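Local coordinates for protein polyketide synthase PksL (PDB 5E1V) that probably dehydrates beta-hydroxyacyl intermediates during assembly of the polyketide bacillaene, using a monomeric dehydratase domain of a trans-AT synthase, at residues Leu207-Gln212 with Val242-Glu247; Glu247-Thr252 with Phe269-Val274; Asp194-Gly199 with Cys233-Lys238. One frame throughout, in Å; residues are numbered along the deposited sequence.

Overall arrangement
Contact 3 opens first along the chain, in helix 190-203, and closes on strand 232-245. Contact 1 opens before that closure, at the end of helix 205-208, and ends further along the same strand and its turn; contacts 3 and 1 therefore cross. Contact 2 follows in series from Glu247, which it shares with contact 1, and closes the hairpin of strands 248-256 and 262-273. The region is the C-terminal hot-dog unit: contact 3 sets the central helix against the sheet, contact 1 ties the chain after that helix to the end of strand 232-245, and contact 2 joins the neighbouring strands. Val242 packs on both Ile237 and Val251, linking all three.

Contact 1: Leu207-Gln212 with Val242-Glu247; sequences LLKGEQ and VRREKE
Leu207 and Arg244 face each other with CA atoms 6.5 Å apart, where a weakly bonded helical turn meets the end of strand 232-245. From Leu208 to Glu211 the chain reverses in a type I' turn, while the partner segment runs from strand into the turn at Lys246-Glu247. One polar contact joins the two: Arg244 NE donates to Leu207 O at 2.7 Å with an N-H...O angle of 159°, the acceptor lying at the edge of the guanidinium, near its plane. The arginine's CG stands anti to the backbone N (chi1 -179°), which sends the chain across the gap before it bends at chi3. The family's hot-dog fold packs its sheet round a central helix; here the chain just after helix 190-203 is tied to that sheet. Arg244 NH1 also donates to Lys246 O, 3.1 Å away, so two edge bonds hold the guanidinium's rotation. Lys209 crosses the arginine chain at about a right angle, its CD 3.6 Å from Arg244 NH2. A leucine at Arg244 would probably leave the carbonyls of Leu207 and Lys246 without this shared donor group. Beside the bond, Leu207 CD1 rests 4.1 Å from Arg243 CA.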
ATOM      1  N   LEU A 207       3.616  12.885  16.954  1.00 40.38           N
ATOM      2  CA  LEU A 207       5.046  12.807  16.683  1.00 36.83           C
ATOM      3  C   LEU A 207       5.497  13.673  15.499  1.00 35.19           C
ATOM      4  O   LEU A 207       6.706  13.857  15.299  1.00 32.46           O
ATOM      5  CB  LEU A 207       5.488  11.365  16.422  1.00 41.08           C
ATOM      6  CG  LEU A 207       4.978  10.240  17.318  1.00 42.34           C
ATOM      7  CD1 LEU A 207       5.892   9.031  17.175  1.00 44.13           C
ATOM      8  CD2 LEU A 207       4.906  10.673  18.775  1.00 45.25           C
ATOM      9  N   LEU A 208       4.542  14.156  14.704  1.00 34.98           N
ATOM     10  CA  LEU A 208       4.824  15.015  13.553  1.00 39.02           C
ATOM     11  C   LEU A 208       5.132  16.476  13.895  1.00 39.12           C
ATOM     12  O   LEU A 208       5.688  17.187  13.067  1.00 34.42           O
ATOM     13  CB  LEU A 208       3.673  14.976  12.537  1.00 38.62           C
ATOM     14  CG  LEU A 208       3.390  13.603  11.903  1.00 38.77           C
ATOM     15  CD1 LEU A 208       2.459  13.759  10.708  1.00 35.86           C
ATOM     16  CD2 LEU A 208       4.668  12.867  11.508  1.00 36.12           C
ATOM     17  N   LYS A 209       4.773  16.899  15.109  1.00 45.29           N
ATOM     18  CA  LYS A 209       5.064  18.262  15.601  1.00 44.65           C
ATOM     19  C   LYS A 209       4.615  19.305  14.592  1.00 41.56           C
ATOM     20  O   LYS A 209       5.413  20.157  14.162  1.00 40.79           O
ATOM     21  CB  LYS A 209       6.548  18.411  15.914  1.00 44.27           C
ATOM     22  CG  LYS A 209       7.007  17.495  17.050  1.00 47.38           C
ATOM     23  CD  LYS A 209       8.522  17.522  17.232  1.00 48.95           C
ATOM     24  CE  LYS A 209       8.957  17.681  18.696  1.00 49.64           C
ATOM     25  NZ  LYS A 209       8.858  19.088  19.153  1.00 47.44           N
ATOM     26  N   GLY A 210       3.335  19.198  14.224  1.00 38.59           N
ATOM     27  CA  GLY A 210       2.665  20.093  13.269  1.00 38.80           C
ATOM     28  C   GLY A 210       3.141  20.147  11.817  1.00 37.21           C
ATOM     29  O   GLY A 210       2.721  21.014  11.032  1.00 39.28           O
ATOM     30  N   GLU A 211       4.001  19.232  11.418  1.00 39.60           N
ATOM     31  CA  GLU A 211       4.595  19.310  10.083  1.00 36.44           C
ATOM     32  C   GLU A 211       3.474  19.132   9.067  1.00 36.45           C
ATOM     33  O   GLU A 211       2.678  18.206   9.246  1.00 32.84           O
ATOM     34  CB  GLU A 211       5.678  18.222   9.968  1.00 39.02           C
ATOM     35  CG  GLU A 211       6.206  17.941   8.564  1.00 38.13           C
ATOM     36  CD  GLU A 211       6.801  19.172   7.943  1.00 39.66           C
ATOM     37  OE1 GLU A 211       7.950  19.497   8.315  1.00 39.27           O
ATOM     38  OE2 GLU A 211       6.114  19.833   7.112  1.00 33.80           O
ATOM     39  N   GLN A 212       3.375  19.985   8.023  1.00 33.50           N
ATOM     40  CA  GLN A 212       2.341  19.766   7.001  1.00 37.23           C
ATOM     41  C   GLN A 212       2.820  19.171   5.644  1.00 35.63           C
ATOM     42  O   GLN A 212       1.960  18.881   4.811  1.00 38.64           O
ATOM     43  CB  GLN A 212       1.485  21.033   6.701  1.00 40.16           C
ATOM     44  CG  GLN A 212       0.837  21.756   7.869  1.00 40.23           C
ATOM     45  CD  GLN A 212      -0.456  21.115   8.415  1.00 41.91           C
ATOM     46  OE1 GLN A 212      -1.505  21.139   7.765  1.00 42.32           O
ATOM     47  NE2 GLN A 212      -0.402  20.616   9.650  1.00 41.36           N
ATOM     48  N   VAL A 242       5.389   2.696  15.775  1.00 31.88           N
ATOM     49  CA  VAL A 242       5.406   3.917  15.001  1.00 32.08           C
ATOM     50  C   VAL A 242       6.465   4.807  15.580  1.00 38.88           C
ATOM     51  O   VAL A 242       6.569   4.935  16.804  1.00 39.26           O
ATOM     52  CB  VAL A 242       4.035   4.615  14.982  1.00 33.13           C
ATOM     53  CG1 VAL A 242       2.949   3.653  14.475  1.00 29.93           C
ATOM     54  CG2 VAL A 242       3.640   5.141  16.366  1.00 36.92           C
ATOM     55  N   ARG A 243       7.272   5.403  14.720  1.00 37.26           N
ATOM     56  CA  ARG A 243       8.227   6.353  15.188  1.00 38.03           C
ATOM     57  C   ARG A 243       8.515   7.362  14.092  1.00 37.22           C
ATOM     58  O   ARG A 243       8.192   7.122  12.928  1.00 38.48           O
ATOM     59  CB  ARG A 243       9.470   5.628  15.726  1.00 41.34           C
ATOM     60  CG  ARG A 243      10.575   5.363  14.724  1.00 40.60           C
ATOM     61  CD  ARG A 243      11.562   4.349  15.270  1.00 43.19           C
ATOM     62  NE  ARG A 243      12.062   3.449  14.222  1.00 44.69           N
ATOM     63  CZ  ARG A 243      11.337   2.486  13.656  1.00 49.40           C
ATOM     64  NH1 ARG A 243      10.071   2.278  14.025  1.00 56.62           N
ATOM     65  NH2 ARG A 243      11.863   1.713  12.711  1.00 48.62           N
ATOM     66  N   ARG A 244       9.033   8.526  14.469  1.00 30.56           N
ATOM     67  CA  ARG A 244       9.665   9.477  13.510  1.00 32.35           C
ATOM     68  C   ARG A 244      11.128   9.752  13.811  1.00 35.28           C
ATOM     69  O   ARG A 244      11.474  10.062  14.955  1.00 31.95           O
ATOM     70  CB  ARG A 244       8.918  10.811  13.475  1.00 31.82           C
ATOM     71  CG  ARG A 244       9.510  11.839  12.484  1.00 31.56           C
ATOM     72  CD  ARG A 244       8.743  13.158  12.541  1.00 33.42           C
ATOM     73  NE  ARG A 244       9.005  13.840  13.813  1.00 32.06           N
ATOM     74  CZ  ARG A 244      10.120  14.529  14.068  1.00 32.42           C
ATOM     75  NH1 ARG A 244      11.058  14.687  13.142  1.00 34.81           N
ATOM     76  NH2 ARG A 244      10.290  15.089  15.266  1.00 36.32           N
ATOM     77  N   GLU A 245      11.972   9.648  12.786  1.00 33.70           N
ATOM     78  CA  GLU A 245      13.377  10.024  12.842  1.00 36.45           C
ATOM     79  C   GLU A 245      13.649  11.036  11.730  1.00 37.50           C
ATOM     80  O   GLU A 245      13.708  10.680  10.545  1.00 37.92           O
ATOM     81  CB  GLU A 245      14.283   8.789  12.721  1.00 39.81           C
ATOM     82  CG  GLU A 245      14.043   7.774  13.848  1.00 46.66           C
ATOM     83  CD  GLU A 245      14.787   6.447  13.676  1.00 51.95           C
ATOM     84  OE1 GLU A 245      15.876   6.440  13.080  1.00 55.06           O
ATOM     85  OE2 GLU A 245      14.269   5.407  14.155  1.00 62.47           O
ATOM     86  N   LYS A 246      13.779  12.305  12.137  1.00 34.16           N
ATOM     87  CA  LYS A 246      13.927  13.464  11.257  1.00 34.05           C
ATOM     88  C   LYS A 246      12.917  13.507  10.083  1.00 33.89           C
ATOM     89  O   LYS A 246      11.722  13.762  10.274  1.00 33.97           O
ATOM     90  CB  LYS A 246      15.381  13.563  10.765  1.00 37.62           C
ATOM     91  CG  LYS A 246      16.393  13.767  11.899  1.00 42.38           C
ATOM     92  CD  LYS A 246      17.689  14.405  11.412  1.00 43.57           C
ATOM     93  CE  LYS A 246      18.183  15.464  12.397  1.00 50.32           C
ATOM     94  NZ  LYS A 246      18.411  14.896  13.754  1.00 52.35           N
ATOM     95  N   GLU A 247      13.442  13.202   8.909  1.00 31.61           N
ATOM     96  CA  GLU A 247      12.788  13.151   7.588  1.00 35.51           C
ATOM     97  C   GLU A 247      11.974  11.848   7.314  1.00 35.15           C
ATOM     98  O   GLU A 247      11.244  11.769   6.279  1.00 32.93           O
ATOM     99  CB  GLU A 247      13.954  13.180   6.581  1.00 40.48           C
ATOM    100  CG  GLU A 247      13.771  13.955   5.304  1.00 45.36           C
ATOM    101  CD  GLU A 247      14.011  15.457   5.409  1.00 45.11           C
ATOM    102  OE1 GLU A 247      13.447  16.112   6.326  1.00 45.69           O
ATOM    103  OE2 GLU A 247      14.726  15.982   4.514  1.00 45.58           O
TER

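Contact 2: Glu247-Thr252 with Phe269-Val274; sequences ELIYVT and FTSKLV
Five backbone hydrogen bonds join Glu247-Thr252 to Phe269-Val274. Ile249 and Ser271 form a hydrogen-bonded antiparallel pair, each N donating to the other's O at 3.0 Å. Toward the open end of the hairpin, Leu273 N reaches Glu247 O at 2.8 Å, nearly along the C=O axis. In the other direction Val251 N donates to Phe269 O, and the return bond from Phe269 N to Val251 O is weak, bent to 124°. In the non-hydrogen-bonded pairs between them, CA-H groups turn to the same carbonyls: Thr270 CA lies 3.2 Å from Ile249 O, and Tyr250 CA approaches Phe269 O.

Side chains alternate between the two faces of this hairpin. On one, Tyr250 and Thr270 lie side by side, and Thr270 CG2 makes a CH-pi contact over the ring face, 4.2 Å from the Tyr250 centroid and offset toward the rim. With the threonine's OG1 beside the backbone N (chi1 -47°), CG2 is the branch anti to that N and the one laid over the ring. Arg243 joins the same ring by a cation-pi interaction. Further along this face, Leu248 CD2 packs 3.7 Å from Lys272 CB. The other face is buried: Ile249 CG1 meets Ser271 CB at 3.7 Å, while Val251 CG2 lies the same 3.7 Å from Phe269 CD2, these two side chains pointing the same way. Leu204 touches both Ile249 and Val251 on this side.

The two faces thus differ in burial: that of Leu248, Tyr250, Thr270 and Lys272 is mixed, with Lys272 exposed, whereas Ile249, Val251, Phe269 and Ser271 are all buried, as expected of a sheet that turns one side to a hydrophobic core; the backbone ladder binds the strands whatever their side chains.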
ATOM      1  N   GLU A 247      13.442  13.202   8.909  1.00 31.61           N
ATOM      2  CA  GLU A 247      12.788  13.151   7.588  1.00 35.51           C
ATOM      3  C   GLU A 247      11.974  11.848   7.314  1.00 35.15           C
ATOM      4  O   GLU A 247      11.244  11.769   6.279  1.00 32.93           O
ATOM      5  CB  GLU A 247      13.954  13.180   6.581  1.00 40.48           C
ATOM      6  CG  GLU A 247      13.771  13.955   5.304  1.00 45.36           C
ATOM      7  CD  GLU A 247      14.011  15.457   5.409  1.00 45.11           C
ATOM      8  OE1 GLU A 247      13.447  16.112   6.326  1.00 45.69           O
ATOM      9  OE2 GLU A 247      14.726  15.982   4.514  1.00 45.58           O
ATOM     10  N   LEU A 248      12.109  10.851   8.210  1.00 28.36           N
ATOM     11  CA  LEU A 248      11.539   9.492   8.005  1.00 30.72           C
ATOM     12  C   LEU A 248      10.615   9.056   9.076  1.00 31.22           C
ATOM     13  O   LEU A 248      10.907   9.263  10.271  1.00 30.24           O
ATOM     14  CB  LEU A 248      12.629   8.440   7.941  1.00 31.10           C
ATOM     15  CG  LEU A 248      13.646   8.736   6.870  1.00 29.34           C
ATOM     16  CD1 LEU A 248      14.863   7.854   7.048  1.00 29.87           C
ATOM     17  CD2 LEU A 248      13.090   8.605   5.446  1.00 31.67           C
ATOM     18  N   ILE A 249       9.497   8.434   8.666  1.00 26.80           N
ATOM     19  CA  ILE A 249       8.521   7.852   9.592  1.00 24.78           C
ATOM     20  C   ILE A 249       8.445   6.379   9.278  1.00 29.05           C
ATOM     21  O   ILE A 249       8.698   5.986   8.112  1.00 21.61           O
ATOM     22  CB  ILE A 249       7.123   8.492   9.520  1.00 30.77           C
ATOM     23  CG1 ILE A 249       6.504   8.393   8.108  1.00 28.69           C
ATOM     24  CG2 ILE A 249       7.202   9.961   9.928  1.00 27.08           C
ATOM     25  CD1 ILE A 249       4.997   8.550   8.074  1.00 29.91           C
ATOM     26  N   TYR A 250       8.123   5.599  10.318  1.00 27.10           N
ATOM     27  CA  TYR A 250       8.094   4.148  10.287  1.00 29.53           C
ATOM     28  C   TYR A 250       6.865   3.696  11.002  1.00 29.10           C
ATOM     29  O   TYR A 250       6.495   4.261  12.032  1.00 28.69           O
ATOM     30  CB  TYR A 250       9.302   3.540  11.039  1.00 28.07           C
ATOM     31  CG  TYR A 250      10.686   4.014  10.627  1.00 31.27           C
ATOM     32  CD1 TYR A 250      11.174   5.262  11.044  1.00 31.93           C
ATOM     33  CD2 TYR A 250      11.536   3.208   9.885  1.00 31.80           C
ATOM     34  CE1 TYR A 250      12.436   5.692  10.668  1.00 30.97           C
ATOM     35  CE2 TYR A 250      12.808   3.626   9.530  1.00 34.31           C
ATOM     36  CZ  TYR A 250      13.241   4.876   9.945  1.00 32.44           C
ATOM     37  OH  TYR A 250      14.481   5.289   9.625  1.00 36.53           O
ATOM     38  N   VAL A 251       6.181   2.685  10.465  1.00 24.71           N
ATOM     39  CA  VAL A 251       5.040   2.106  11.108  1.00 23.42           C
ATOM     40  C   VAL A 251       4.986   0.628  10.697  1.00 24.30           C
ATOM     41  O   VAL A 251       5.597   0.243   9.723  1.00 20.02           O
ATOM     42  CB  VAL A 251       3.713   2.727  10.653  1.00 23.63           C
ATOM     43  CG1 VAL A 251       3.677   4.192  11.020  1.00 26.22           C
ATOM     44  CG2 VAL A 251       3.568   2.622   9.133  1.00 26.53           C
ATOM     45  N   THR A 252       4.245  -0.174  11.442  1.00 23.49           N
ATOM     46  CA  THR A 252       4.076  -1.580  11.116  1.00 22.12           C
ATOM     47  C   THR A 252       2.557  -1.762  11.060  1.00 22.86           C
ATOM     48  O   THR A 252       1.840  -1.429  11.997  1.00 21.14           O
ATOM     49  CB  THR A 252       4.801  -2.574  12.076  1.00 19.36           C
ATOM     50  OG1 THR A 252       6.196  -2.674  11.758  1.00 20.11           O
ATOM     51  CG2 THR A 252       4.219  -3.996  11.846  1.00 20.83           C
ATOM     52  N   PHE A 269       6.957  -0.204   7.340  1.00 22.38           N
ATOM     53  CA  PHE A 269       6.538   0.713   6.275  1.00 21.36           C
ATOM     54  C   PHE A 269       7.135   2.096   6.601  1.00 22.58           C
ATOM     55  O   PHE A 269       6.689   2.788   7.540  1.00 23.93           O
ATOM     56  CB  PHE A 269       5.039   0.733   6.165  1.00 20.11           C
ATOM     57  CG  PHE A 269       4.487   1.810   5.288  1.00 20.41           C
ATOM     58  CD1 PHE A 269       5.206   2.311   4.261  1.00 18.72           C
ATOM     59  CD2 PHE A 269       3.220   2.314   5.506  1.00 22.48           C
ATOM     60  CE1 PHE A 269       4.702   3.315   3.458  1.00 18.42           C
ATOM     61  CE2 PHE A 269       2.728   3.348   4.738  1.00 20.72           C
ATOM     62  CZ  PHE A 269       3.483   3.845   3.693  1.00 19.08           C
ATOM     63  N   THR A 270       8.136   2.448   5.799  1.00 21.32           N
ATOM     64  CA  THR A 270       8.932   3.695   5.919  1.00 20.28           C
ATOM     65  C   THR A 270       8.542   4.664   4.790  1.00 22.63           C
ATOM     66  O   THR A 270       8.597   4.318   3.570  1.00 16.22           O
ATOM     67  CB  THR A 270      10.441   3.453   5.734  1.00 21.42           C
ATOM     68  OG1 THR A 270      10.884   2.315   6.520  1.00 26.20           O
ATOM     69  CG2 THR A 270      11.224   4.715   6.125  1.00 23.15           C
ATOM     70  N   SER A 271       8.255   5.909   5.181  1.00 23.27           N
ATOM     71  CA  SER A 271       7.960   6.996   4.275  1.00 20.09           C
ATOM     72  C   SER A 271       8.870   8.198   4.563  1.00 23.90           C
ATOM     73  O   SER A 271       9.455   8.313   5.648  1.00 19.71           O
ATOM     74  CB  SER A 271       6.489   7.415   4.488  1.00 20.48           C
ATOM     75  OG  SER A 271       5.614   6.331   4.233  1.00 17.04           O
ATOM     76  N   LYS A 272       8.985   9.082   3.585  1.00 25.54           N
ATOM     77  CA  LYS A 272       9.989  10.155   3.634  1.00 27.88           C
ATOM     78  C   LYS A 272       9.339  11.457   3.310  1.00 27.20           C
ATOM     79  O   LYS A 272       8.489  11.538   2.427  1.00 19.93           O
ATOM     80  CB  LYS A 272      11.112   9.914   2.652  1.00 28.23           C
ATOM     81  CG  LYS A 272      12.238  10.977   2.661  1.00 33.36           C
ATOM     82  CD  LYS A 272      13.330  10.664   1.646  1.00 37.61           C
ATOM     83  CE  LYS A 272      12.975  11.207   0.267  1.00 42.71           C
ATOM     84  NZ  LYS A 272      13.780  10.574  -0.830  1.00 47.68           N
ATOM     85  N   LEU A 273       9.706  12.481   4.073  1.00 24.27           N
ATOM     86  CA  LEU A 273       9.159  13.809   3.874  1.00 28.91           C
ATOM     87  C   LEU A 273       9.356  14.334   2.477  1.00 23.94           C
ATOM     88  O   LEU A 273      10.471  14.260   1.934  1.00 24.35           O
ATOM     89  CB  LEU A 273       9.879  14.759   4.872  1.00 32.37           C
ATOM     90  CG  LEU A 273       9.422  16.173   5.104  1.00 32.43           C
ATOM     91  CD1 LEU A 273       8.089  16.230   5.820  1.00 30.08           C
ATOM     92  CD2 LEU A 273      10.513  16.787   5.972  1.00 36.13           C
ATOM     93  N   VAL A 274       8.288  14.897   1.896  1.00 25.53           N
ATOM     94  CA  VAL A 274       8.402  15.655   0.660  1.00 27.94           C
ATOM     95  C   VAL A 274       8.837  17.163   0.912  1.00 31.03           C
ATOM     96  O   VAL A 274      10.018  17.508   0.623  1.00 30.25           O
ATOM     97  CB  VAL A 274       7.105  15.580  -0.194  1.00 28.25           C
ATOM     98  CG1 VAL A 274       7.289  16.433  -1.448  1.00 30.19           C
ATOM     99  CG2 VAL A 274       6.790  14.139  -0.613  1.00 29.41           C
TER

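Contact 3: Asp194-Gly199 with Cys233-Lys238; sequences DGSGVG and CMTRIK
The first torsions of Ser196 and Thr235 turn both hydroxyls into the gap between helix and strand: chi1 is -65° in the serine and -53° in the threonine, each oxygen standing beside its own backbone N and anti to the carbonyl carbon. Both residues project from their backbones toward the opposite segment, and Thr235 OG1 donates a hydrogen bond to Ser196 OG at 2.8 Å. The serine oxygen is also bonded to Leu192 O, one turn earlier in the helix. Since that carbonyl can only accept, the serine probably donates its own O-H to it, so the buried hydroxyl is both acceptor and donor and its rotation is fixed by two partners. The threonine methyl lies alongside the bond, CG2 being 4.0 Å from Ser196 CB.

Further along, Ile237 reaches the helix with its end carbon. CD1 is 3.7 Å from Ser196 O and 4.0 Å from Gly199 C, touching the backbone itself; Gly199 has no side chain between it and the isoleucine. Leu203 and Ala200 of the same helix, and Leu253 of strand 248-256, continue the packing round Ile237. On the other side of the serine, Cys233 SG stands 4.4 Å from Ser196 OG.

The helix and strand segments run in roughly the same direction, 34° apart, with axes 9.3 Å from each other at closest approach. On the helix side away from the strand, Asp194 makes a weak hydrogen bond to His152; in its sequence context it resembles the active-site aspartate of related dehydratases and may serve likewise. A long helix lying in the curve of an antiparallel sheet, seated here by small residues and one hydroxyl pair, is the signature of the hot-dog fold.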
ATOM      1  N   ASP A 194      -3.614   1.477   1.049  1.00 15.48           N
ATOM      2  CA  ASP A 194      -3.378   2.897   1.172  1.00 15.45           C
ATOM      3  C   ASP A 194      -4.147   3.507   2.379  1.00 16.09           C
ATOM      4  O   ASP A 194      -3.619   4.332   3.147  1.00 16.62           O
ATOM      5  CB  ASP A 194      -3.600   3.636  -0.162  1.00 16.13           C
ATOM      6  CG  ASP A 194      -3.267   5.077  -0.067  1.00 16.55           C
ATOM      7  OD1 ASP A 194      -2.037   5.431  -0.058  1.00 16.56           O
ATOM      8  OD2 ASP A 194      -4.248   5.852   0.087  1.00 18.14           O
ATOM      9  N   GLY A 195      -5.413   3.132   2.502  1.00 16.95           N
ATOM     10  CA  GLY A 195      -6.260   3.606   3.622  1.00 17.05           C
ATOM     11  C   GLY A 195      -5.637   3.279   4.976  1.00 19.68           C
ATOM     12  O   GLY A 195      -5.759   4.046   5.940  1.00 21.55           O
ATOM     13  N   SER A 196      -4.967   2.134   5.054  1.00 17.98           N
ATOM     14  CA  SER A 196      -4.284   1.726   6.255  1.00 19.23           C
ATOM     15  C   SER A 196      -3.076   2.636   6.579  1.00 22.73           C
ATOM     16  O   SER A 196      -2.867   2.946   7.783  1.00 24.08           O
ATOM     17  CB  SER A 196      -3.849   0.269   6.173  1.00 17.40           C
ATOM     18  OG  SER A 196      -4.955  -0.669   6.104  1.00 18.34           O
ATOM     19  N   GLY A 197      -2.326   3.039   5.512  1.00 18.62           N
ATOM     20  CA  GLY A 197      -1.269   4.067   5.518  1.00 22.79           C
ATOM     21  C   GLY A 197      -1.803   5.408   5.986  1.00 23.92           C
ATOM     22  O   GLY A 197      -1.172   6.087   6.794  1.00 25.03           O
ATOM     23  N   VAL A 198      -3.000   5.753   5.532  1.00 21.66           N
ATOM     24  CA  VAL A 198      -3.638   7.030   5.965  1.00 24.77           C
ATOM     25  C   VAL A 198      -4.005   6.959   7.488  1.00 22.98           C
ATOM     26  O   VAL A 198      -3.754   7.923   8.241  1.00 24.37           O
ATOM     27  CB  VAL A 198      -4.830   7.368   5.077  1.00 22.60           C
ATOM     28  CG1 VAL A 198      -5.606   8.571   5.581  1.00 23.27           C
ATOM     29  CG2 VAL A 198      -4.307   7.723   3.684  1.00 26.32           C
ATOM     30  N   GLY A 199      -4.514   5.812   7.930  1.00 23.35           N
ATOM     31  CA  GLY A 199      -4.748   5.573   9.359  1.00 26.10           C
ATOM     32  C   GLY A 199      -3.492   5.670  10.200  1.00 29.74           C
ATOM     33  O   GLY A 199      -3.446   6.405  11.203  1.00 32.53           O
ATOM     34  N   CYS A 233     -10.893  -4.850   5.797  1.00 23.80           N
ATOM     35  CA  CYS A 233     -10.023  -5.439   6.747  1.00 22.98           C
ATOM     36  C   CYS A 233     -10.088  -4.637   8.001  1.00 25.18           C
ATOM     37  O   CYS A 233     -10.631  -3.489   8.019  1.00 21.08           O
ATOM     38  CB  CYS A 233      -8.585  -5.467   6.192  1.00 24.07           C
ATOM     39  SG  CYS A 233      -7.930  -3.838   5.794  1.00 21.12           S
ATOM     40  N   MET A 234      -9.494  -5.221   9.050  1.00 26.08           N
ATOM     41  CA  MET A 234      -9.261  -4.518  10.261  1.00 25.36           C
ATOM     42  C   MET A 234      -7.757  -4.348  10.421  1.00 24.82           C
ATOM     43  O   MET A 234      -7.035  -5.315  10.561  1.00 27.66           O
ATOM     44  CB  MET A 234      -9.875  -5.292  11.436  1.00 28.53           C
ATOM     45  CG  MET A 234     -11.404  -5.459  11.339  1.00 31.74           C
ATOM     46  SD  MET A 234     -12.184  -3.958  11.979  1.00 36.48           S
ATOM     47  CE  MET A 234     -13.920  -4.301  11.678  1.00 39.86           C
ATOM     48  N   THR A 235      -7.291  -3.118  10.380  1.00 22.58           N
ATOM     49  CA  THR A 235      -5.846  -2.853  10.528  1.00 21.55           C
ATOM     50  C   THR A 235      -5.444  -2.270  11.887  1.00 21.04           C
ATOM     51  O   THR A 235      -5.878  -1.162  12.287  1.00 22.18           O
ATOM     52  CB  THR A 235      -5.315  -1.894   9.468  1.00 18.96           C
ATOM     53  OG1 THR A 235      -5.681  -2.394   8.187  1.00 19.85           O
ATOM     54  CG2 THR A 235      -3.797  -1.721   9.614  1.00 21.01           C
ATOM     55  N   ARG A 236      -4.490  -2.931  12.527  1.00 22.56           N
ATOM     56  CA  ARG A 236      -4.025  -2.432  13.804  1.00 24.60           C
ATOM     57  C   ARG A 236      -2.653  -1.875  13.634  1.00 26.31           C
ATOM     58  O   ARG A 236      -1.810  -2.460  12.942  1.00 26.06           O
ATOM     59  CB  ARG A 236      -3.972  -3.545  14.845  1.00 28.88           C
ATOM     60  CG  ARG A 236      -3.436  -3.018  16.187  1.00 32.14           C
ATOM     61  CD  ARG A 236      -3.341  -4.102  17.212  1.00 35.80           C
ATOM     62  NE  ARG A 236      -2.350  -5.111  16.881  1.00 34.06           N
ATOM     63  CZ  ARG A 236      -2.364  -6.324  17.426  1.00 37.64           C
ATOM     64  NH1 ARG A 236      -3.272  -6.619  18.355  1.00 42.00           N
ATOM     65  NH2 ARG A 236      -1.463  -7.225  17.101  1.00 33.64           N
ATOM     66  N   ILE A 237      -2.440  -0.719  14.238  1.00 22.84           N
ATOM     67  CA  ILE A 237      -1.163  -0.122  14.274  1.00 26.36           C
ATOM     68  C   ILE A 237      -0.883   0.138  15.754  1.00 29.55           C
ATOM     69  O   ILE A 237      -1.653   0.862  16.409  1.00 26.48           O
ATOM     70  CB  ILE A 237      -1.143   1.194  13.484  1.00 27.60           C
ATOM     71  CG1 ILE A 237      -1.592   0.914  12.027  1.00 29.17           C
ATOM     72  CG2 ILE A 237       0.256   1.795  13.537  1.00 26.89           C
ATOM     73  CD1 ILE A 237      -2.325   2.017  11.358  1.00 30.05           C
ATOM     74  N   LYS A 238       0.204  -0.442  16.240  1.00 28.22           N
ATOM     75  CA  LYS A 238       0.629  -0.260  17.624  1.00 29.35           C
ATOM     76  C   LYS A 238       1.543   0.927  17.762  1.00 27.61           C
ATOM     77  O   LYS A 238       2.503   1.145  16.964  1.00 25.80           O
ATOM     78  CB  LYS A 238       1.331  -1.527  18.136  1.00 28.85           C
ATOM     79  CG  LYS A 238       0.511  -2.811  18.167  1.00 31.33           C
ATOM     80  CD  LYS A 238       1.274  -3.847  19.012  1.00 31.37           C
ATOM     81  CE  LYS A 238       0.921  -5.291  18.707  1.00 30.70           C
ATOM     82  NZ  LYS A 238       1.465  -5.772  17.388  1.00 32.43           N
TER